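Local coordinates for cytosol aminopeptidase (Staphylococcus aureus subsp. aureus, PDB 3KZW), which probably removes amino-terminal residues from peptides as a metal-dependent leucyl-type aminopeptidase, working as a six-chain assembly, at residues 404-409 / 429-434; 481-486 / 501-506. One frame throughout, in Å; residues are numbered along the deposited sequence.

Contact 1: 404-409 / 429-434; sequences DKAAAF and EMVFEL
K405 crosses M430 at a slant where two parallel strands, 406-409 and 431-433, come together. Take K405 outward from CB: that atom is 4.0 Å from M430 O; CG, set anti to the carbonyl carbon (chi1 -52°), meets M430 CB at 3.8 Å and has M430 SD close by. CD then passes obliquely by the F432 ring, 4.0 Å from CE2. The chain bends at its last torsion, and NZ turns back to D404 OD1 in a salt bridge of 3.0 Å; NZ also hydrogen-bonds L401 O of its own chain and forms a salt bridge with E440 of the second subunit, where T439 hydrogen-bonds D404 OD2. Between the backbones, four hydrogen bonds alternate in direction, beginning with A406 N to M430 O at 2.8 Å and ending with L434 N to A408 O. A408 CB packs on V431 CG1 on one side of the sheet, with helix 414-426 behind; on the other, A407 CB touches L434 CD1. F409 reaches L434 CB through CE2. This pairing closes the beta-alpha-beta unit of strand 406-411, helix 414-426 and strand 431-433. The chemistry implies a join held by backbone bonds and apolar packing, with the D404-K405 ion pair turned to the second subunit.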
# COMPACT_ATOMS: atom_id res chain seq x y z
N ASP A 404 -8.29 -23.40 -8.56
CA ASP A 404 -8.41 -24.69 -9.24
C ASP A 404 -9.80 -25.00 -9.81
O ASP A 404 -10.03 -26.09 -10.35
CB ASP A 404 -7.94 -25.82 -8.32
CG ASP A 404 -8.66 -25.82 -6.97
OD1 ASP A 404 -9.42 -24.88 -6.67
OD2 ASP A 404 -8.44 -26.78 -6.20
N LYS A 405 -10.73 -24.05 -9.68
CA LYS A 405 -12.11 -24.24 -10.14
C LYS A 405 -12.50 -23.15 -11.14
O LYS A 405 -12.06 -22.01 -11.02
CB LYS A 405 -13.08 -24.23 -8.96
CG LYS A 405 -12.73 -25.19 -7.84
CD LYS A 405 -13.66 -25.02 -6.66
CE LYS A 405 -13.03 -25.55 -5.38
NZ LYS A 405 -11.85 -24.75 -4.94
N ALA A 406 -13.34 -23.51 -12.11
CA ALA A 406 -13.83 -22.56 -13.10
C ALA A 406 -15.21 -22.02 -12.74
O ALA A 406 -16.02 -22.73 -12.12
CB ALA A 406 -13.86 -23.20 -14.47
N ALA A 407 -15.47 -20.77 -13.11
CA ALA A 407 -16.77 -20.15 -12.87
C ALA A 407 -17.61 -20.18 -14.13
O ALA A 407 -17.17 -19.72 -15.19
CB ALA A 407 -16.60 -18.72 -12.37
N ALA A 408 -18.82 -20.72 -14.02
CA ALA A 408 -19.74 -20.80 -15.15
C ALA A 408 -20.98 -19.94 -14.92
O ALA A 408 -21.53 -19.91 -13.82
CB ALA A 408 -20.13 -22.24 -15.42
N PHE A 409 -21.41 -19.24 -15.98
CA PHE A 409 -22.58 -18.38 -15.93
C PHE A 409 -23.52 -18.71 -17.08
O PHE A 409 -23.07 -18.85 -18.22
CB PHE A 409 -22.17 -16.91 -16.06
CG PHE A 409 -21.18 -16.45 -15.03
CD1 PHE A 409 -19.81 -16.67 -15.21
CD2 PHE A 409 -21.60 -15.76 -13.90
CE1 PHE A 409 -18.89 -16.23 -14.26
CE2 PHE A 409 -20.69 -15.31 -12.95
CZ PHE A 409 -19.33 -15.55 -13.13
N GLU A 429 -12.82 -32.16 -13.91
CA GLU A 429 -12.70 -30.72 -14.12
C GLU A 429 -13.72 -29.97 -13.27
O GLU A 429 -14.93 -30.07 -13.50
CB GLU A 429 -12.83 -30.35 -15.60
CG GLU A 429 -11.62 -30.76 -16.45
CD GLU A 429 -11.55 -30.05 -17.79
OE1 GLU A 429 -12.55 -30.06 -18.55
OE2 GLU A 429 -10.48 -29.49 -18.10
N MET A 430 -13.24 -29.23 -12.29
CA MET A 430 -14.11 -28.50 -11.37
C MET A 430 -14.67 -27.22 -11.99
O MET A 430 -13.94 -26.26 -12.24
CB MET A 430 -13.39 -28.21 -10.05
CG MET A 430 -13.20 -29.45 -9.19
SD MET A 430 -12.51 -29.07 -7.57
CE MET A 430 -10.79 -28.75 -7.97
N VAL A 431 -15.97 -27.24 -12.25
CA VAL A 431 -16.69 -26.09 -12.80
C VAL A 431 -17.94 -25.86 -11.94
O VAL A 431 -18.68 -26.80 -11.66
CB VAL A 431 -17.11 -26.30 -14.28
CG1 VAL A 431 -17.68 -25.02 -14.86
CG2 VAL A 431 -15.93 -26.78 -15.12
N PHE A 432 -18.15 -24.62 -11.51
CA PHE A 432 -19.30 -24.30 -10.67
C PHE A 432 -20.01 -23.02 -11.11
O PHE A 432 -19.39 -22.11 -11.66
CB PHE A 432 -18.91 -24.24 -9.19
CG PHE A 432 -18.49 -25.57 -8.63
CD1 PHE A 432 -19.44 -26.47 -8.17
CD2 PHE A 432 -17.15 -25.93 -8.58
CE1 PHE A 432 -19.06 -27.71 -7.66
CE2 PHE A 432 -16.75 -27.16 -8.07
CZ PHE A 432 -17.72 -28.05 -7.61
N GLU A 433 -21.32 -22.97 -10.87
CA GLU A 433 -22.15 -21.86 -11.32
C GLU A 433 -22.08 -20.66 -10.39
O GLU A 433 -22.09 -20.80 -9.16
CB GLU A 433 -23.60 -22.31 -11.51
CG GLU A 433 -24.48 -21.28 -12.25
CD GLU A 433 -25.96 -21.65 -12.29
OE1 GLU A 433 -26.33 -22.75 -11.81
OE2 GLU A 433 -26.75 -20.82 -12.81
N LEU A 434 -22.01 -19.48 -10.99
CA LEU A 434 -22.25 -18.21 -10.30
C LEU A 434 -23.40 -17.49 -11.01
O LEU A 434 -23.59 -17.68 -12.22
CB LEU A 434 -20.98 -17.35 -10.29
CG LEU A 434 -19.76 -17.86 -9.52
CD1 LEU A 434 -18.60 -16.90 -9.70
CD2 LEU A 434 -20.07 -18.04 -8.05

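Contact 2: 481-486 / 501-506; sequences FDIAGP and TGFMIP. With NA (sodium ion), chain S.
Neither segment runs alongside the other for long: P486 and F503, with CA atoms 6.4 Å apart, mark where the backbones draw nearest. Residues 481-482 finish a strand and 483-486 leave it as a loop, while a type II turn from G502 to I505 leads into a helix with M504 at its N-cap position. The one hydrogen bond between the segments runs from T501 OG1 to P486 O, 2.6 Å, in the carbonyl plane and on a lone pair. Just before it, G485 O binds a sodium ion at 2.8 Å, with T488 and a water as further ligands. F503 lays one ring face against P486, whose CB stands 3.5 Å from the ring centroid and almost on its normal, a CH-pi contact; CG lies over the same face, near CE2. M504 bends at chi2 (-52°) and chi3 (-61°), which carries CE over a face of the F481 ring, 3.8 Å from its centroid; SD follows obliquely in a Met-aromatic contact. I483 CG2 meets M504 CG at 3.8 Å and also touches F503 CD2, obliquely to that ring. All this lies in the interior of the catalytic domain: A406 and A408 of strand 406-411 touch these side chains, F390 meets the F481 ring, N312 of helix 308-322 lies beside I483, and helix 188-208 packs on I505 and P506.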
# COMPACT_ATOMS: atom_id res chain seq x y z
N PHE A 481 -17.72 -18.94 -19.53
CA PHE A 481 -16.77 -19.66 -18.69
C PHE A 481 -15.58 -18.79 -18.30
O PHE A 481 -14.72 -18.48 -19.13
CB PHE A 481 -16.27 -20.92 -19.40
CG PHE A 481 -17.32 -21.97 -19.61
CD1 PHE A 481 -17.76 -22.76 -18.55
CD2 PHE A 481 -17.85 -22.20 -20.87
CE1 PHE A 481 -18.73 -23.74 -18.74
CE2 PHE A 481 -18.81 -23.18 -21.08
CZ PHE A 481 -19.25 -23.95 -20.01
N ASP A 482 -15.53 -18.40 -17.03
CA ASP A 482 -14.39 -17.65 -16.50
C ASP A 482 -13.35 -18.64 -15.97
O ASP A 482 -13.51 -19.22 -14.90
CB ASP A 482 -14.83 -16.68 -15.40
CG ASP A 482 -13.84 -15.54 -15.17
OD1 ASP A 482 -12.64 -15.68 -15.52
OD2 ASP A 482 -14.26 -14.49 -14.64
N ILE A 483 -12.30 -18.83 -16.76
CA ILE A 483 -11.25 -19.80 -16.44
C ILE A 483 -9.94 -19.12 -16.03
O ILE A 483 -8.86 -19.65 -16.27
CB ILE A 483 -11.02 -20.80 -17.61
CG1 ILE A 483 -10.66 -20.06 -18.91
CG2 ILE A 483 -12.24 -21.68 -17.81
CD1 ILE A 483 -10.01 -20.94 -19.97
N ALA A 484 -10.05 -17.95 -15.41
CA ALA A 484 -8.88 -17.20 -14.96
C ALA A 484 -7.99 -18.02 -14.03
O ALA A 484 -6.76 -17.91 -14.07
CB ALA A 484 -9.31 -15.90 -14.28
N GLY A 485 -8.62 -18.85 -13.20
CA GLY A 485 -7.90 -19.69 -12.25
C GLY A 485 -7.35 -20.97 -12.85
O GLY A 485 -6.13 -21.14 -12.92
N PRO A 486 -8.24 -21.89 -13.27
CA PRO A 486 -7.83 -23.25 -13.64
C PRO A 486 -7.15 -23.39 -15.01
O PRO A 486 -6.67 -24.48 -15.33
CB PRO A 486 -9.15 -24.03 -13.61
CG PRO A 486 -10.17 -23.03 -13.95
CD PRO A 486 -9.70 -21.73 -13.36
N THR A 501 -3.19 -25.62 -18.70
CA THR A 501 -3.78 -26.91 -18.39
C THR A 501 -4.63 -27.46 -19.53
O THR A 501 -4.88 -28.67 -19.60
CB THR A 501 -4.66 -26.83 -17.13
OG1 THR A 501 -5.65 -25.81 -17.32
CG2 THR A 501 -3.83 -26.51 -15.90
N GLY A 502 -5.06 -26.57 -20.42
CA GLY A 502 -6.01 -26.93 -21.48
C GLY A 502 -7.40 -27.13 -20.91
O GLY A 502 -8.19 -27.91 -21.43
N PHE A 503 -7.68 -26.41 -19.83
CA PHE A 503 -8.93 -26.55 -19.07
C PHE A 503 -10.17 -26.35 -19.94
O PHE A 503 -10.18 -25.49 -20.83
CB PHE A 503 -8.94 -25.58 -17.89
CG PHE A 503 -9.78 -26.04 -16.74
CD1 PHE A 503 -9.29 -27.00 -15.85
CD2 PHE A 503 -11.05 -25.53 -16.53
CE1 PHE A 503 -10.06 -27.43 -14.77
CE2 PHE A 503 -11.84 -25.96 -15.46
CZ PHE A 503 -11.34 -26.91 -14.58
N MET A 504 -11.19 -27.16 -19.67
CA MET A 504 -12.48 -27.15 -20.39
C MET A 504 -12.52 -28.04 -21.64
O MET A 504 -13.59 -28.52 -22.01
CB MET A 504 -12.95 -25.73 -20.73
CG MET A 504 -13.33 -24.86 -19.53
SD MET A 504 -14.51 -25.60 -18.39
CE MET A 504 -15.93 -25.86 -19.46
N ILE A 505 -11.37 -28.24 -22.28
CA ILE A 505 -11.29 -29.07 -23.49
C ILE A 505 -11.88 -30.47 -23.27
O ILE A 505 -12.72 -30.90 -24.07
CB ILE A 505 -9.86 -29.13 -24.10
CG1 ILE A 505 -9.38 -27.73 -24.49
CG2 ILE A 505 -9.81 -30.07 -25.31
CD1 ILE A 505 -7.91 -27.64 -24.84
N PRO A 506 -11.47 -31.19 -22.20
CA PRO A 506 -12.08 -32.50 -21.94
C PRO A 506 -13.61 -32.43 -21.75
O PRO A 506 -14.32 -33.29 -22.28
CB PRO A 506 -11.42 -32.95 -20.63
CG PRO A 506 -10.12 -32.23 -20.61
CD PRO A 506 -10.39 -30.90 -21.23
NA NA S . -3.91 -19.56 -12.43
O HOH W 1 -2.13 -20.78 -11.44

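Both contacts are largely buried in the catalytic domain, their centres about 9 Å apart, and they share a sheet in which strands 406-411 and 478-482 are antiparallel neighbours. Contact 1 lies farther from the centre of the chain and reaches a second subunit; no other protein chain touches contact 2. Their chemistry follows: 404-409 / 429-434 depends on regular strand pairing and has its lysine-aspartate ion pair at one end, whereas 481-486 / 501-506 joins the end of a strand and the loop after it to a turn that leads into a helix, through aromatic faces, a methionine and a single hydroxyl bond. They touch directly, since A407 O lies 2.8 Å from D482 N, and E429 OE2 probably accepts a hydrogen bond from M504 N.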